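Local coordinates for protein MB2760 (Mycobacterium tuberculosis, PDB 2BNG) that hydrolyses long or bulky lipophilic epoxides such as 9,10-epoxystearic acid and cholesterol 5,6-oxide to diols in vitro, its physiological substrates being still unidentified, at residues Glu10-Glu13 against Thr14-Ala17; Glu31-Asp34 against Thr35-Ala38; Ala61-Leu64 against Arg65-Gly69; Asp125-Asp128 against Met129-Leu133. All blocks are in the same frame, centred on the assembly; numbering follows the deposited sequence.

Contact 1. Residues Glu10-Glu13 against Thr14-Ala17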
loop_
_atom_site.group_PDB
_atom_site.type_symbol
_atom_site.label_atom_id
_atom_site.label_comp_id
_atom_site.label_asym_id
_atom_site.label_seq_id
_atom_site.Cartn_x
_atom_site.Cartn_y
_atom_site.Cartn_z
ATOM N N GLU C 10 -18.939 22.353 -12.639
ATOM C CA GLU C 10 -18.863 23.345 -13.758
ATOM C C GLU C 10 -17.452 23.924 -13.841
ATOM O O GLU C 10 -17.078 24.819 -13.067
ATOM C CB GLU C 10 -19.891 24.472 -13.583
ATOM C CG GLU C 10 -21.311 24.178 -14.124
ATOM C CD GLU C 10 -22.218 23.406 -13.152
ATOM O OE1 GLU C 10 -22.179 23.663 -11.921
ATOM O OE2 GLU C 10 -23.003 22.551 -13.635
ATOM N N THR C 11 -16.676 23.395 -14.781
ATOM C CA THR C 11 -15.262 23.707 -14.882
ATOM C C THR C 11 -15.043 25.051 -15.584
ATOM O O THR C 11 -15.595 25.278 -16.662
ATOM C CB THR C 11 -14.482 22.544 -15.554
ATOM O OG1 THR C 11 -13.329 23.050 -16.241
ATOM C CG2 THR C 11 -15.355 21.804 -16.531
ATOM N N PRO C 12 -14.254 25.956 -14.959
ATOM C CA PRO C 12 -14.114 27.333 -15.477
ATOM C C PRO C 12 -13.358 27.457 -16.793
ATOM O O PRO C 12 -12.371 26.748 -17.031
ATOM C CB PRO C 12 -13.379 28.079 -14.350
ATOM C CG PRO C 12 -12.718 27.038 -13.549
ATOM C CD PRO C 12 -13.467 25.740 -13.729
ATOM N N GLU C 13 -13.822 28.385 -17.628
ATOM C CA GLU C 13 -13.203 28.692 -18.928
ATOM C C GLU C 13 -11.707 28.912 -18.828
ATOM O O GLU C 13 -10.963 28.711 -19.782
ATOM C CB GLU C 13 -13.885 29.894 -19.593
ATOM C CG GLU C 13 -15.383 29.646 -19.891
ATOM C CD GLU C 13 -15.680 28.253 -20.510
ATOM O OE1 GLU C 13 -15.230 28.000 -21.661
ATOM O OE2 GLU C 13 -16.380 27.433 -19.849
ATOM N N THR C 14 -11.290 29.285 -17.634
ATOM C CA THR C 14 -9.907 29.527 -17.298
ATOM C C THR C 14 -9.048 28.243 -17.441
ATOM O O THR C 14 -8.030 28.246 -18.140
ATOM C CB THR C 14 -9.886 30.156 -15.871
ATOM O OG1 THR C 14 -9.680 31.567 -15.968
ATOM C CG2 THR C 14 -8.836 29.623 -15.009
ATOM N N THR C 15 -9.499 27.151 -16.808
ATOM C CA THR C 15 -8.854 25.836 -16.890
ATOM C C THR C 15 -8.897 25.321 -18.307
ATOM O O THR C 15 -7.922 24.760 -18.783
ATOM C CB THR C 15 -9.591 24.823 -16.007
ATOM O OG1 THR C 15 -9.816 25.385 -14.730
ATOM C CG2 THR C 15 -8.838 23.594 -15.817
ATOM N N GLU C 16 -10.041 25.513 -18.962
ATOM C CA GLU C 16 -10.219 25.142 -20.354
ATOM C C GLU C 16 -9.239 25.831 -21.293
ATOM O O GLU C 16 -8.629 25.173 -22.134
ATOM C CB GLU C 16 -11.618 25.486 -20.786
ATOM C CG GLU C 16 -12.349 24.313 -21.190
ATOM C CD GLU C 16 -13.727 24.638 -21.589
ATOM O OE1 GLU C 16 -14.015 25.572 -22.388
ATOM O OE2 GLU C 16 -14.544 23.897 -21.079
ATOM N N ALA C 17 -9.099 27.145 -21.131
ATOM C CA ALA C 17 -8.235 27.943 -21.989
ATOM C C ALA C 17 -6.769 27.510 -21.840
ATOM O O ALA C 17 -6.065 27.319 -22.828
ATOM C CB ALA C 17 -8.411 29.429 -21.706
#

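Contact 2. Residues Glu31-Asp34 against Thr35-Ala38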
loop_
_atom_site.group_PDB
_atom_site.type_symbol
_atom_site.label_atom_id
_atom_site.label_comp_id
_atom_site.label_asym_id
_atom_site.label_seq_id
_atom_site.Cartn_x
_atom_site.Cartn_y
_atom_site.Cartn_z
ATOM N N GLU C 31 3.927 17.055 -33.793
ATOM C CA GLU C 31 3.550 17.020 -35.217
ATOM C C GLU C 31 2.174 16.408 -35.447
ATOM O O GLU C 31 1.935 15.718 -36.443
ATOM C CB GLU C 31 4.613 16.318 -36.063
ATOM C CG GLU C 31 5.845 17.156 -36.212
ATOM C CD GLU C 31 6.973 16.393 -36.824
ATOM O OE1 GLU C 31 6.781 15.296 -37.312
ATOM O OE2 GLU C 31 8.086 16.873 -36.847
ATOM N N ASP C 32 1.273 16.679 -34.510
ATOM C CA ASP C 32 -0.066 16.125 -34.510
ATOM C C ASP C 32 -0.953 17.167 -35.192
ATOM O O ASP C 32 -1.634 17.990 -34.545
ATOM C CB ASP C 32 -0.485 15.826 -33.066
ATOM C CG ASP C 32 -1.949 15.414 -32.927
ATOM O OD1 ASP C 32 -2.628 15.182 -33.957
ATOM O OD2 ASP C 32 -2.418 15.341 -31.757
ATOM N N PHE C 33 -0.929 17.128 -36.523
ATOM C CA PHE C 33 -1.405 18.275 -37.309
ATOM C C PHE C 33 -2.905 18.397 -37.374
ATOM O O PHE C 33 -3.433 19.485 -37.604
ATOM C CB PHE C 33 -0.745 18.337 -38.690
ATOM C CG PHE C 33 0.704 18.704 -38.628
ATOM C CD1 PHE C 33 1.090 19.957 -38.151
ATOM C CD2 PHE C 33 1.684 17.795 -39.005
ATOM C CE1 PHE C 33 2.420 20.305 -38.075
ATOM C CE2 PHE C 33 3.028 18.131 -38.926
ATOM C CZ PHE C 33 3.400 19.387 -38.458
ATOM N N ASP C 34 -3.597 17.293 -37.131
ATOM C CA ASP C 34 -5.041 17.354 -37.032
ATOM C C ASP C 34 -5.519 18.050 -35.744
ATOM O O ASP C 34 -6.526 18.774 -35.763
ATOM C CB ASP C 34 -5.660 15.971 -37.162
ATOM C CG ASP C 34 -5.363 15.324 -38.498
ATOM O OD1 ASP C 34 -5.723 14.168 -38.682
ATOM O OD2 ASP C 34 -4.754 15.935 -39.376
ATOM N N THR C 35 -4.803 17.848 -34.638
ATOM C CA THR C 35 -5.056 18.627 -33.425
ATOM C C THR C 35 -4.691 20.110 -33.611
ATOM O O THR C 35 -5.397 20.990 -33.120
ATOM C CB THR C 35 -4.326 18.025 -32.212
ATOM O OG1 THR C 35 -4.774 16.679 -32.026
ATOM C CG2 THR C 35 -4.573 18.828 -30.944
ATOM N N VAL C 36 -3.594 20.383 -34.315
ATOM C CA VAL C 36 -3.230 21.761 -34.656
ATOM C C VAL C 36 -4.372 22.443 -35.450
ATOM O O VAL C 36 -4.779 23.569 -35.143
ATOM C CB VAL C 36 -1.901 21.821 -35.434
ATOM C CG1 VAL C 36 -1.716 23.200 -36.083
ATOM C CG2 VAL C 36 -0.730 21.448 -34.506
ATOM N N ASP C 37 -4.897 21.735 -36.445
ATOM C CA ASP C 37 -6.068 22.179 -37.219
ATOM C C ASP C 37 -7.324 22.450 -36.413
ATOM O O ASP C 37 -8.005 23.450 -36.628
ATOM C CB ASP C 37 -6.437 21.134 -38.269
ATOM C CG ASP C 37 -5.588 21.236 -39.484
ATOM O OD1 ASP C 37 -5.218 22.371 -39.843
ATOM O OD2 ASP C 37 -5.269 20.198 -40.084
ATOM N N ALA C 38 -7.653 21.538 -35.513
ATOM C CA ALA C 38 -8.797 21.720 -34.632
ATOM C C ALA C 38 -8.592 22.877 -33.638
ATOM O O ALA C 38 -9.565 23.529 -33.251
ATOM C CB ALA C 38 -9.097 20.432 -33.895
#

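Contact 3. Residues Ala61-Leu64 against Arg65-Gly69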
loop_
_atom_site.group_PDB
_atom_site.type_symbol
_atom_site.label_atom_id
_atom_site.label_comp_id
_atom_site.label_asym_id
_atom_site.label_seq_id
_atom_site.Cartn_x
_atom_site.Cartn_y
_atom_site.Cartn_z
ATOM N N ALA C 61 -2.307 26.883 -40.089
ATOM C CA ALA C 61 -2.329 25.436 -39.901
ATOM C C ALA C 61 -1.603 24.686 -41.017
ATOM O O ALA C 61 -0.814 23.779 -40.728
ATOM C CB ALA C 61 -3.741 24.932 -39.736
ATOM N N THR C 62 -1.843 25.066 -42.279
ATOM C CA THR C 62 -1.170 24.356 -43.377
ATOM C C THR C 62 0.286 24.801 -43.563
ATOM O O THR C 62 1.131 24.011 -43.996
ATOM C CB THR C 62 -1.973 24.290 -44.742
ATOM O OG1 THR C 62 -2.109 25.579 -45.313
ATOM C CG2 THR C 62 -3.353 23.797 -44.546
ATOM N N LEU C 63 0.588 26.044 -43.199
ATOM C CA LEU C 63 1.984 26.492 -43.146
ATOM C C LEU C 63 2.800 25.611 -42.194
ATOM O O LEU C 63 3.882 25.121 -42.553
ATOM C CB LEU C 63 2.065 27.939 -42.680
ATOM C CG LEU C 63 3.367 28.622 -43.050
ATOM C CD1 LEU C 63 3.386 28.970 -44.532
ATOM C CD2 LEU C 63 3.540 29.871 -42.232
ATOM N N LEU C 64 2.257 25.418 -40.989
ATOM C CA LEU C 64 2.886 24.591 -39.979
ATOM C C LEU C 64 2.967 23.134 -40.410
ATOM O O LEU C 64 4.014 22.494 -40.269
ATOM C CB LEU C 64 2.155 24.716 -38.641
ATOM C CG LEU C 64 2.282 26.078 -37.939
ATOM C CD1 LEU C 64 1.313 26.155 -36.770
ATOM C CD2 LEU C 64 3.718 26.391 -37.496
ATOM N N ARG C 65 1.872 22.616 -40.961
ATOM C CA ARG C 65 1.866 21.267 -41.497
ATOM C C ARG C 65 2.973 21.072 -42.530
ATOM O O ARG C 65 3.632 20.029 -42.556
ATOM C CB ARG C 65 0.501 20.913 -42.090
ATOM C CG ARG C 65 0.405 19.487 -42.628
ATOM C CD ARG C 65 -0.938 19.230 -43.327
ATOM N NE ARG C 65 -2.043 19.246 -42.361
ATOM C CZ ARG C 65 -2.497 18.175 -41.705
ATOM N NH1 ARG C 65 -1.948 16.976 -41.910
ATOM N NH2 ARG C 65 -3.505 18.304 -40.835
ATOM N N ARG C 66 3.193 22.080 -43.362
ATOM C CA ARG C 66 4.163 21.944 -44.434
ATOM C C ARG C 66 5.605 22.056 -43.988
ATOM O O ARG C 66 6.519 21.824 -44.768
ATOM C CB ARG C 66 3.841 22.881 -45.580
ATOM C CG ARG C 66 2.701 22.326 -46.341
ATOM C CD ARG C 66 2.365 23.140 -47.491
ATOM N NE ARG C 66 1.163 22.592 -48.071
ATOM C CZ ARG C 66 0.445 23.246 -48.944
ATOM N NH1 ARG C 66 0.889 24.411 -49.284
ATOM N NH2 ARG C 66 -0.671 22.760 -49.469
HETATM N N MSE C 67 5.809 22.366 -42.724
HETATM C CA MSE C 67 7.150 22.424 -42.208
HETATM C C MSE C 67 7.691 21.083 -41.709
HETATM O O MSE C 67 8.897 20.915 -41.468
HETATM C CB MSE C 67 7.234 23.482 -41.132
HETATM C CG MSE C 67 7.501 24.856 -41.727
HETATM SE SE MSE C 67 7.502 26.122 -40.290
HETATM C CE MSE C 67 5.822 27.037 -40.584
ATOM N N GLN C 68 6.783 20.133 -41.570
ATOM C CA GLN C 68 7.097 18.784 -41.189
ATOM C C GLN C 68 8.257 18.209 -42.008
ATOM O O GLN C 68 8.240 18.257 -43.244
ATOM C CB GLN C 68 5.856 17.985 -41.473
ATOM C CG GLN C 68 5.594 16.927 -40.561
ATOM C CD GLN C 68 6.153 15.649 -40.954
ATOM O OE1 GLN C 68 6.512 14.886 -40.128
ATOM N NE2 GLN C 68 6.201 15.372 -42.203
ATOM N N GLY C 69 9.262 17.660 -41.325
ATOM C CA GLY C 69 10.429 17.103 -42.024
ATOM C C GLY C 69 11.499 18.122 -42.429
ATOM O O GLY C 69 12.547 17.745 -42.927
#

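Contact 4. Residues Asp125-Asp128 against Met129-Leu133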
loop_
_atom_site.group_PDB
_atom_site.type_symbol
_atom_site.label_atom_id
_atom_site.label_comp_id
_atom_site.label_asym_id
_atom_site.label_seq_id
_atom_site.Cartn_x
_atom_site.Cartn_y
_atom_site.Cartn_z
ATOM N N ASP C 125 13.710 37.541 -28.062
ATOM C CA ASP C 125 14.781 38.548 -28.174
ATOM C C ASP C 125 15.786 38.104 -29.255
ATOM O O ASP C 125 16.230 36.957 -29.256
ATOM C CB ASP C 125 15.412 38.683 -26.782
ATOM C CG ASP C 125 16.766 39.372 -26.764
ATOM O OD1 ASP C 125 17.026 40.303 -27.550
ATOM O OD2 ASP C 125 17.584 39.005 -25.884
ATOM N N VAL C 126 16.132 39.000 -30.182
ATOM C CA VAL C 126 17.063 38.622 -31.253
ATOM C C VAL C 126 18.423 38.297 -30.668
ATOM O O VAL C 126 19.130 37.442 -31.185
ATOM C CB VAL C 126 17.215 39.688 -32.402
ATOM C CG1 VAL C 126 15.860 40.045 -33.001
ATOM C CG2 VAL C 126 17.898 40.933 -31.896
ATOM N N TYR C 127 18.786 38.970 -29.586
ATOM C CA TYR C 127 20.067 38.694 -28.959
ATOM C C TYR C 127 20.169 37.246 -28.407
ATOM O O TYR C 127 21.112 36.499 -28.717
ATOM C CB TYR C 127 20.325 39.740 -27.893
ATOM C CG TYR C 127 21.528 39.508 -27.026
ATOM C CD1 TYR C 127 22.819 39.505 -27.555
ATOM C CD2 TYR C 127 21.372 39.325 -25.658
ATOM C CE1 TYR C 127 23.930 39.305 -26.736
ATOM C CE2 TYR C 127 22.469 39.140 -24.822
ATOM C CZ TYR C 127 23.744 39.123 -25.373
ATOM O OH TYR C 127 24.825 38.931 -24.550
ATOM N N ASP C 128 19.172 36.868 -27.608
ATOM C CA ASP C 128 19.038 35.526 -27.089
ATOM C C ASP C 128 19.008 34.515 -28.222
ATOM O O ASP C 128 19.610 33.462 -28.108
ATOM C CB ASP C 128 17.765 35.422 -26.247
ATOM C CG ASP C 128 17.562 34.046 -25.675
ATOM O OD1 ASP C 128 18.369 33.635 -24.835
ATOM O OD2 ASP C 128 16.600 33.366 -26.047
HETATM N N MSE C 129 18.319 34.847 -29.312
HETATM C CA MSE C 129 18.229 33.976 -30.471
HETATM C C MSE C 129 19.583 33.839 -31.160
HETATM O O MSE C 129 19.979 32.752 -31.596
HETATM C CB MSE C 129 17.202 34.512 -31.467
HETATM C CG MSE C 129 17.130 33.683 -32.744
HETATM SE SE MSE C 129 15.743 32.495 -32.567
HETATM C CE MSE C 129 14.344 33.999 -32.235
ATOM N N PHE C 130 20.276 34.959 -31.282
ATOM C CA PHE C 130 21.591 34.979 -31.892
ATOM C C PHE C 130 22.555 34.116 -31.066
ATOM O O PHE C 130 23.332 33.321 -31.617
ATOM C CB PHE C 130 22.100 36.418 -32.053
ATOM C CG PHE C 130 23.459 36.504 -32.680
ATOM C CD1 PHE C 130 23.656 36.136 -34.017
ATOM C CD2 PHE C 130 24.555 36.918 -31.933
ATOM C CE1 PHE C 130 24.949 36.192 -34.600
ATOM C CE2 PHE C 130 25.832 36.984 -32.498
ATOM C CZ PHE C 130 26.036 36.621 -33.831
ATOM N N LYS C 131 22.467 34.235 -29.743
ATOM C CA LYS C 131 23.236 33.369 -28.848
ATOM C C LYS C 131 22.874 31.900 -28.995
ATOM O O LYS C 131 23.751 31.035 -28.911
ATOM C CB LYS C 131 23.074 33.789 -27.386
ATOM C CG LYS C 131 23.913 34.992 -27.009
ATOM C CD LYS C 131 23.838 35.309 -25.515
ATOM C CE LYS C 131 22.407 35.579 -25.068
ATOM N NZ LYS C 131 22.326 35.621 -23.589
ATOM N N GLY C 132 21.591 31.627 -29.214
ATOM C CA GLY C 132 21.120 30.272 -29.451
ATOM C C GLY C 132 21.659 29.717 -30.755
ATOM O O GLY C 132 21.978 28.536 -30.840
ATOM N N LEU C 133 21.767 30.582 -31.765
ATOM C CA LEU C 133 22.300 30.204 -33.071
ATOM C C LEU C 133 23.798 29.866 -32.997
ATOM O O LEU C 133 24.246 28.877 -33.578
ATOM C CB LEU C 133 22.033 31.300 -34.119
ATOM C CG LEU C 133 22.462 30.989 -35.569
ATOM C CD1 LEU C 133 21.748 29.734 -36.121
ATOM C CD2 LEU C 133 22.243 32.197 -36.476
HETATM O O HOH W 1 19.424 35.870 -23.153
#

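Contact 1. Residues Glu10-Glu13 against Thr14-Ala17
Pro12, as N-cap, and Glu13 meet Thr15, Glu16 and Ala17 in a local helix-start contact, where the chain near the N-terminal end of the model turns into helix 13-30. The backbone supplies the evidence. Pro12 O accepts from Glu16 N at 3.3 Å, a nearly straight bond (170° at the hydrogen) that arrives in the carbonyl plane. The same oxygen also takes a weak, strongly bent bond from Thr15 N, so two amides of the first turn converge on the cap carbonyl. One residue later Glu13 O accepts from Ala17 N at 2.8 Å, the regular step of four residues.

Side chains add less. Thr15 OG1 sits beside its own backbone N (chi1 -48°), which turns the hydroxyl back to the proline ring; Pro12 CG lies 3.5 Å from Thr15 OG1. Thr11 reaches the same threonine more loosely, its OG1 4.1 Å from Thr15 CB, with the two side chains at about a right angle. On another flank Glu13, bent at chi2, and Glu16, extended beyond CG, run side by side in one direction. Their carboxylate planes are nearly perpendicular (89°), and Glu13 OE1 stands 2.8 Å from Glu16 OE1. Two acceptors so near would repel if both were charged, although the positive end of the helix dipole could ease this.

The contact lies about 22 Å from the centre of the chain, away from the probable catalytic aspartates. Thr11 and Pro12 pack on Gln68 of the second subunit and Thr15 on Arg66 of that subunit, while helix 13-30 runs on towards helix 33-39.

Contact 2. Residues Glu31-Asp34 against Thr35-Ala38
Asp32 closes on Thr35 from an unusual backbone position: it is at once the centre of an inverse gamma turn and the N-cap of helix 33-39, directly after Glu31, whose positive phi belongs to a Schellman motif ending the preceding helix. One helix therefore stops and the next starts within two residues. The side-chain bond runs from Thr35 OG1 to Asp32 OD2 at 2.7 Å, and the hydroxyl comes from above the carboxylate plane, 45° out of it. Asp32 can offer this oxygen because CG stands opposite its backbone N (chi1 172°), swinging the carboxylate over the first turn.

Behind this bond the helix opens with three backbone steps. Val36 N meets Asp32 O at 3.1 Å, in the carbonyl plane; Asp37 N and Ala38 N follow onto Phe33 O and Asp34 O. Phe33 and Val36 make a light apolar touch, CD1 to CG2 at 4.3 Å, and Val36 also packs on Phe24 and Ala27 of helix 13-30.

Asp34 and Asp37 lie a turn apart, with Asp34 OD2 4.4 Å from Asp37 OD2. Both oxygens form salt bridges to Arg65 NH2 of helix 57-65, so both carboxylates share one guanidinium nitrogen. That shared cation should offset their mutual repulsion and probably keeps both aspartates ionised.

Contact 3. Residues Ala61-Leu64 against Arg65-Gly69
Arg65, Leu64 and Met67 carry most of the surface buried where the last turn of helix 57-65 runs into the loop before strand 72-83. Met67, modelled as selenomethionine, turns back along the chain: its CE lies 3.8 Å from Leu64 CD2 and equally 3.8 Å from Leu63 CG. The bend at the last torsion (chi3 -107°) folds this terminal methyl towards the pair of leucines, and CE also rests 3.4 Å from Leu63 O. In Leu64 CG lies beside the backbone N, whereas in Leu63 it is anti to it; Leu64 meets Met67 through CD2.

The backbone explains how Met67 gets there. Arg65 N makes a regular bond to Ala61 O, 2.9 Å. Arg66 N is shared, bonding to Thr62 O and more weakly to Leu63 O. Met67 N bonds to Leu64 O, three residues back, at 3.0 Å, standing 64° out of the carbonyl plane, away from the lone pairs. These residues also form a type I turn, Arg65 to Gln68, closed by a weak bond from Gln68 N to Arg65 O.

Arg65 contributes its CB, packed on Ala61 O, while its bent chain carries the guanidinium away to Asp34 and Asp37. Arg65 also packs on Phe33, tying helix 57-65 to helix 33-39. On the inner side, the Leu64 side chain is about 9 Å from that of Asp122, probably the catalytic proton acceptor, on strand 116-123.

Contact 4. Residues Asp125-Asp128 against Met129-Leu133
Lys131 lays its aliphatic chain over one face of the Tyr127 ring in the first turns of helix 126-139. Lys131 CE stands 3.9 Å from the ring centroid, 25° off the ring normal, which defines a CH-pi contact; the nearest ring atom, Tyr127 CE2, is 3.6 Å from this CE. A bend at chi3 (-59°) takes the lysine across the ring and sends its ammonium on to a water, which accepts from Lys131 NZ at 2.9 Å and donates to Asp128 OD1 at 3.0 Å. Lysine and aspartate are thus bridged by water, without direct ion contact.

A second shell fixes the frame. Lys131 N bonds Tyr127 O at 2.8 Å, one step of the regular ladder, and Asp125 caps the helix: OD2 takes Asp128 N at 3.2 Å from far above the carboxylate plane, and OD1 takes a weak bond from Tyr127 N.

Further out, Asp125 OD1 accepts from Val126 N of the third subunit, and Tyr127 meets Phe51 of that subunit, so the helix start lies in a subunit interface. Towards its own sheet, Asp128 OD2 accepts from Trp105 N, and Met129 packs on Phe104, seating helix 126-139 against strand 100-113.

All four contacts are local helix-end arrangements, met in series along the chain: contacts 1, 2 and 4 start helices 13-30, 33-39 and 126-139, and contact 3 follows helix 57-65 out. Contacts 2 and 3 touch, their centres about 10 Å apart, joined by the Arg65 salt bridges. Contact 1 lies about 21 Å from contact 2, centre to centre. Contact 4 stands about 35 Å from contact 1 between centres, on the opposite side of the chain's centre. These helices pack round the mixed sheet of the NTF2-like fold. Contacts 1 and 4 meet different subunits, whereas contacts 3 and 4 approach the probable catalytic aspartates, Asp93 and Asp122.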